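Local coordinates for ESAT-6/WXG100 secretion system protein (Streptococcus gallolyticus, PDB 7JQE), which is an extracellular fragment of EsaA, a membrane subunit of the bacterial type VIIb secretion system, and probably contributes to the export of proteins, including toxins, at residues A125-V130 / E478-I483; S137-D142 / I161-Q166. All blocks are in the same frame, centred on the assembly; numbering follows the deposited sequence.

Contact 1: residues A125-V130 / E478-I483; sequences ATRSKV and ELTNEI
Arg-127 meets Leu-479, Thr-480 and Ile-483 because its chain leaves the helix with CG opposite the backbone N (chi1 -170°), runs straight through chi2, and then bends at chi3. The straight part carries the methylenes past Leu-479 in the opposite sense, with CG of Arg-127 3.9 Å from CB of Leu-479. The bend turns the guanidinium toward Thr-480, whose chi1 of -66° sets OG1 beside its own backbone N. There NH1 of Arg-127 donates to OG1 of Thr-480 over 3.1 Å, nearly straight at 160°, and the oxygen sits at the guanidinium's edge, in its plane. Ile-483 crosses this chain at about a right angle and lays its end methyl over one face of the guanidinium, CD1 lying 3.5 Å from NE of Arg-127. One turn along the first helix, Val-130 reaches tip to tip toward Leu-479, with CG2 of Val-130 3.8 Å from CD1 of Leu-479.

The two helices, 102-135 and 462-491, run antiparallel here, their local axes 10.1 Å apart, as neighbours in a helical bundle. The pair also packs against the second subunit: Lys-129 and Glu-478 each form a salt bridge with the other's counterpart in that neighbouring copy, not with each other. Chemically, a buried cationic group has an isoleucine methyl over one face and a hydroxyl at its edge, and its NH1 is gripped twice, by Thr-480 and by the carbonyl of Leu-141; OG1 of Thr-480 is in turn bonded to the Tyr-476 carbonyl. Such bonds probably offset the cost of burying the charge and fix the guanidinium's rotation.

Contact 2: residues S137-D142 / I161-Q166; sequences SDLALD and IDLLNQ. With EDO (1,2-ethanediol), chain L.
Gln-166, just beyond the end of helix 152-164, stretches across Leu-139 and Leu-141 of the irregular segment 137-142. Its CB points toward that segment, and CG stands opposite the backbone N (chi1 -169°); the chain stays extended from there and carries the amide to the methyls of both leucines. CB and CG serve as the stalk and contact begins at the amide. CD comes within 4.2 Å of CD2 of Leu-139. The two ends of the amide then divide the leucines between them: NE2 of Gln-166 lies 3.7 Å from CD2 of Leu-139, while OE1 of Gln-166 lies 3.6 Å from CD1 of Leu-141. Leu-139 and Gln-166 pass each other in opposite directions, whereas Leu-141 meets the glutamine at a slant.

Leu-163 meets the same two leucines through their other branches. A single methyl, CD2 of Leu-163, touches both, at 3.9 Å from CD1 of Leu-139 and 4.0 Å from CD2 of Leu-141. Leu-163 also packs on Tyr-476 and Thr-477 of helix 462-491, and the Tyr-476 hydroxyl accepts a hydrogen bond from the backbone N of Leu-141, tying the loop to that helix. At the margin, Asp-162 takes a hydrogen bond through OD2 from O1 of a bound 1,2-ethanediol, 2.9 Å away and probably from the crystallisation liquor; Tyr-146 shares that same carboxylate oxygen.

No hydrogen bond joins the two segments, so their mutual hold is van der Waals contact: leucine methyls meet a buried leucine within and the amide of Gln-166, a surface residue, while polar anchoring of the loop comes from neighbouring helices.

In the fold
From the N terminus the chain first runs along helix 102-135, which carries residues 125-130, and then enters the loop holding 137-142. The end of helix 152-164 and the two residues after it make up 161-166, where contact 2 closes a short loop of 18 intervening residues. The chain next travels through further helices and the beta strands before helix 462-491 brings 478-483 back to 125-130. Contact 1 thus closes a loop of 347 residues, and the smaller loop falls wholly within it. The centres are about 12 Å apart, linked by probable hydrogen bonds from Ser-128 to Asp-138 and from Arg-127 to the Leu-141 carbonyl; together the contacts tie the loop and helices 102-135, 152-164 and 462-491 into one end of the elongated chain.

Contact 1: residues A125-V130 / E478-I483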
loop_
_atom_site.group_PDB
_atom_site.type_symbol
_atom_site.label_atom_id
_atom_site.label_comp_id
_atom_site.label_asym_id
_atom_site.label_seq_id
_atom_site.Cartn_x
_atom_site.Cartn_y
_atom_site.Cartn_z
ATOM N N ALA A 125 53.213 1.134 -22.318
ATOM C CA ALA A 125 52.435 1.966 -21.407
ATOM C C ALA A 125 50.950 1.914 -21.739
ATOM O O ALA A 125 50.110 1.857 -20.834
ATOM C CB ALA A 125 52.945 3.405 -21.444
ATOM N N THR A 126 50.604 1.942 -23.030
ATOM C CA THR A 126 49.196 1.859 -23.404
ATOM C C THR A 126 48.637 0.469 -23.145
ATOM O O THR A 126 47.459 0.329 -22.805
ATOM C CB THR A 126 49.007 2.234 -24.876
ATOM O OG1 THR A 126 49.415 1.139 -25.703
ATOM C CG2 THR A 126 49.829 3.460 -25.225
ATOM N N ARG A 127 49.460 -0.569 -23.302
ATOM C CA ARG A 127 49.016 -1.908 -22.935
ATOM C C ARG A 127 48.703 -1.981 -21.446
ATOM O O ARG A 127 47.788 -2.702 -21.030
ATOM C CB ARG A 127 50.079 -2.935 -23.319
ATOM C CG ARG A 127 49.632 -4.381 -23.208
ATOM C CD ARG A 127 50.803 -5.337 -23.448
ATOM N NE ARG A 127 51.841 -5.191 -22.430
ATOM C CZ ARG A 127 52.586 -6.193 -21.979
ATOM N NH1 ARG A 127 52.413 -7.420 -22.454
ATOM N NH2 ARG A 127 53.499 -5.967 -21.046
ATOM N N SER A 128 49.443 -1.225 -20.632
ATOM C CA SER A 128 49.153 -1.164 -19.204
ATOM C C SER A 128 47.800 -0.512 -18.942
ATOM O O SER A 128 46.990 -1.028 -18.164
ATOM C CB SER A 128 50.269 -0.417 -18.477
ATOM O OG SER A 128 51.263 -1.318 -18.033
ATOM N N LYS A 129 47.536 0.629 -19.585
ATOM C CA LYS A 129 46.249 1.295 -19.403
ATOM C C LYS A 129 45.096 0.407 -19.851
ATOM O O LYS A 129 44.016 0.427 -19.246
ATOM C CB LYS A 129 46.231 2.627 -20.153
ATOM C CG LYS A 129 47.245 3.630 -19.632
ATOM C CD LYS A 129 47.133 4.974 -20.335
ATOM C CE LYS A 129 48.289 5.886 -19.946
ATOM N NZ LYS A 129 48.175 7.251 -20.529
ATOM N N VAL A 130 45.300 -0.377 -20.913
ATOM C CA VAL A 130 44.257 -1.306 -21.340
ATOM C C VAL A 130 44.006 -2.352 -20.262
ATOM O O VAL A 130 42.859 -2.743 -20.011
ATOM C CB VAL A 130 44.628 -1.954 -22.689
ATOM C CG1 VAL A 130 43.804 -3.209 -22.924
ATOM C CG2 VAL A 130 44.420 -0.963 -23.828
ATOM N N GLU A 478 46.348 -8.559 -28.731
ATOM C CA GLU A 478 46.886 -7.927 -29.930
ATOM C C GLU A 478 48.011 -6.957 -29.592
ATOM O O GLU A 478 48.984 -6.838 -30.346
ATOM C CB GLU A 478 45.764 -7.223 -30.696
ATOM C CG GLU A 478 44.747 -8.186 -31.283
ATOM C CD GLU A 478 43.614 -7.486 -32.009
ATOM O OE1 GLU A 478 43.565 -6.240 -31.979
ATOM O OE2 GLU A 478 42.769 -8.188 -32.607
ATOM N N LEU A 479 47.900 -6.253 -28.463
ATOM C CA LEU A 479 48.972 -5.350 -28.058
ATOM C C LEU A 479 50.217 -6.122 -27.639
ATOM O O LEU A 479 51.341 -5.699 -27.933
ATOM C CB LEU A 479 48.497 -4.440 -26.931
ATOM C CG LEU A 479 47.429 -3.417 -27.319
ATOM C CD1 LEU A 479 46.636 -2.980 -26.092
ATOM C CD2 LEU A 479 48.065 -2.224 -28.007
ATOM N N THR A 480 50.041 -7.250 -26.946
ATOM C CA THR A 480 51.194 -8.077 -26.604
ATOM C C THR A 480 51.852 -8.635 -27.859
ATOM O O THR A 480 53.082 -8.620 -27.986
ATOM C CB THR A 480 50.779 -9.211 -25.667
ATOM O OG1 THR A 480 50.361 -8.669 -24.412
ATOM C CG2 THR A 480 51.951 -10.153 -25.431
ATOM N N ASN A 481 51.046 -9.125 -28.802
ATOM C CA ASN A 481 51.595 -9.646 -30.047
ATOM C C ASN A 481 52.347 -8.567 -30.814
ATOM O O ASN A 481 53.363 -8.848 -31.461
ATOM C CB ASN A 481 50.476 -10.234 -30.904
ATOM C CG ASN A 481 50.993 -10.858 -32.181
ATOM O OD1 ASN A 481 51.492 -11.983 -32.176
ATOM N ND2 ASN A 481 50.885 -10.128 -33.283
ATOM N N GLU A 482 51.861 -7.325 -30.757
ATOM C CA GLU A 482 52.536 -6.237 -31.458
ATOM C C GLU A 482 53.873 -5.909 -30.806
ATOM O O GLU A 482 54.862 -5.637 -31.501
ATOM C CB GLU A 482 51.628 -5.007 -31.508
ATOM C CG GLU A 482 50.414 -5.183 -32.418
ATOM C CD GLU A 482 49.182 -4.452 -31.915
ATOM O OE1 GLU A 482 49.282 -3.738 -30.897
ATOM O OE2 GLU A 482 48.108 -4.595 -32.535
ATOM N N ILE A 483 53.929 -5.943 -29.472
ATOM C CA ILE A 483 55.200 -5.733 -28.781
ATOM C C ILE A 483 56.218 -6.785 -29.203
ATOM O O ILE A 483 57.395 -6.481 -29.428
ATOM C CB ILE A 483 54.985 -5.736 -27.257
ATOM C CG1 ILE A 483 53.996 -4.638 -26.857
ATOM C CG2 ILE A 483 56.310 -5.565 -26.534
ATOM C CD1 ILE A 483 53.701 -4.593 -25.379
#

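Contact 2: residues S137-D142 / I161-Q166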
loop_
_atom_site.group_PDB
_atom_site.type_symbol
_atom_site.label_atom_id
_atom_site.label_comp_id
_atom_site.label_asym_id
_atom_site.label_seq_id
_atom_site.Cartn_x
_atom_site.Cartn_y
_atom_site.Cartn_z
ATOM N N SER A 137 43.768 -4.420 -12.843
ATOM C CA SER A 137 45.156 -4.322 -12.411
ATOM C C SER A 137 46.035 -4.271 -13.657
ATOM O O SER A 137 45.537 -4.193 -14.784
ATOM C CB SER A 137 45.528 -5.488 -11.486
ATOM O OG SER A 137 45.552 -6.712 -12.196
ATOM N N ASP A 138 47.347 -4.313 -13.455
ATOM C CA ASP A 138 48.319 -4.305 -14.548
ATOM C C ASP A 138 49.020 -5.658 -14.560
ATOM O O ASP A 138 49.979 -5.880 -13.815
ATOM C CB ASP A 138 49.314 -3.159 -14.387
ATOM C CG ASP A 138 50.347 -3.119 -15.503
ATOM O OD1 ASP A 138 50.244 -3.931 -16.447
ATOM O OD2 ASP A 138 51.266 -2.274 -15.434
ATOM N N LEU A 139 48.542 -6.563 -15.416
ATOM C CA LEU A 139 49.114 -7.905 -15.461
ATOM C C LEU A 139 50.563 -7.892 -15.932
ATOM O O LEU A 139 51.359 -8.731 -15.494
ATOM C CB LEU A 139 48.266 -8.807 -16.358
ATOM C CG LEU A 139 46.865 -9.127 -15.828
ATOM C CD1 LEU A 139 46.059 -9.896 -16.861
ATOM C CD2 LEU A 139 46.958 -9.912 -14.533
ATOM N N ALA A 140 50.925 -6.954 -16.802
ATOM C CA ALA A 140 52.264 -6.892 -17.390
ATOM C C ALA A 140 52.731 -8.284 -17.814
ATOM O O ALA A 140 53.728 -8.817 -17.328
ATOM C CB ALA A 140 53.264 -6.252 -16.430
ATOM N N LEU A 141 51.969 -8.871 -18.734
ATOM C CA LEU A 141 52.292 -10.200 -19.232
ATOM C C LEU A 141 53.682 -10.196 -19.852
ATOM O O LEU A 141 54.015 -9.312 -20.645
ATOM C CB LEU A 141 51.249 -10.644 -20.254
ATOM C CG LEU A 141 51.266 -12.118 -20.660
ATOM C CD1 LEU A 141 50.885 -12.993 -19.478
ATOM C CD2 LEU A 141 50.330 -12.353 -21.835
ATOM N N ASP A 142 54.497 -11.182 -19.477
ATOM C CA ASP A 142 55.883 -11.257 -19.930
ATOM C C ASP A 142 55.944 -11.886 -21.320
ATOM O O ASP A 142 55.563 -13.047 -21.504
ATOM C CB ASP A 142 56.718 -12.052 -18.926
ATOM C CG ASP A 142 58.101 -12.370 -19.443
ATOM O OD1 ASP A 142 58.966 -11.467 -19.438
ATOM O OD2 ASP A 142 58.325 -13.530 -19.853
ATOM N N ILE A 161 45.201 -17.982 -24.122
ATOM C CA ILE A 161 45.023 -19.063 -23.158
ATOM C C ILE A 161 45.682 -18.715 -21.830
ATOM O O ILE A 161 45.172 -19.061 -20.758
ATOM C CB ILE A 161 45.565 -20.385 -23.730
ATOM C CG1 ILE A 161 44.713 -20.838 -24.917
ATOM C CG2 ILE A 161 45.611 -21.453 -22.649
ATOM C CD1 ILE A 161 45.149 -22.155 -25.512
ATOM N N ASP A 162 46.826 -18.027 -21.876
ATOM C CA ASP A 162 47.492 -17.637 -20.635
ATOM C C ASP A 162 46.712 -16.550 -19.902
ATOM O O ASP A 162 46.666 -16.541 -18.666
ATOM C CB ASP A 162 48.919 -17.171 -20.922
ATOM C CG ASP A 162 49.902 -18.323 -21.018
ATOM O OD1 ASP A 162 49.657 -19.374 -20.389
ATOM O OD2 ASP A 162 50.926 -18.175 -21.718
ATOM N N LEU A 163 46.101 -15.622 -20.639
ATOM C CA LEU A 163 45.365 -14.539 -19.992
ATOM C C LEU A 163 44.085 -15.047 -19.340
ATOM O O LEU A 163 43.724 -14.603 -18.244
ATOM C CB LEU A 163 45.056 -13.436 -21.003
ATOM C CG LEU A 163 46.259 -12.585 -21.416
ATOM C CD1 LEU A 163 45.951 -11.737 -22.642
ATOM C CD2 LEU A 163 46.696 -11.707 -20.255
ATOM N N LEU A 164 43.386 -15.979 -19.992
ATOM C CA LEU A 164 42.134 -16.481 -19.434
ATOM C C LEU A 164 42.360 -17.283 -18.158
ATOM O O LEU A 164 41.498 -17.288 -17.271
ATOM C CB LEU A 164 41.394 -17.324 -20.472
ATOM C CG LEU A 164 40.838 -16.548 -21.666
ATOM C CD1 LEU A 164 40.175 -17.482 -22.662
ATOM C CD2 LEU A 164 39.856 -15.488 -21.192
ATOM N N ASN A 165 43.498 -17.967 -18.044
ATOM C CA ASN A 165 43.836 -18.686 -16.821
ATOM C C ASN A 165 44.458 -17.785 -15.764
ATOM O O ASN A 165 44.859 -18.282 -14.706
ATOM C CB ASN A 165 44.789 -19.843 -17.125
ATOM C CG ASN A 165 44.109 -20.980 -17.856
ATOM O OD1 ASN A 165 44.569 -21.421 -18.911
ATOM N ND2 ASN A 165 43.006 -21.465 -17.297
ATOM N N GLN A 166 44.546 -16.482 -16.024
ATOM C CA GLN A 166 45.179 -15.545 -15.111
ATOM C C GLN A 166 44.248 -14.447 -14.619
ATOM O O GLN A 166 44.518 -13.862 -13.565
ATOM C CB GLN A 166 46.404 -14.899 -15.783
ATOM C CG GLN A 166 47.295 -14.100 -14.853
ATOM C CD GLN A 166 48.584 -13.649 -15.526
ATOM O OE1 GLN A 166 48.936 -14.118 -16.611
ATOM N NE2 GLN A 166 49.295 -12.734 -14.880
HETATM C C1 EDO L . 52.639 -21.245 -21.368
HETATM O O1 EDO L . 53.205 -19.932 -21.431
HETATM C C2 EDO L . 52.940 -21.993 -22.662
HETATM O O2 EDO L . 52.403 -23.319 -22.585
#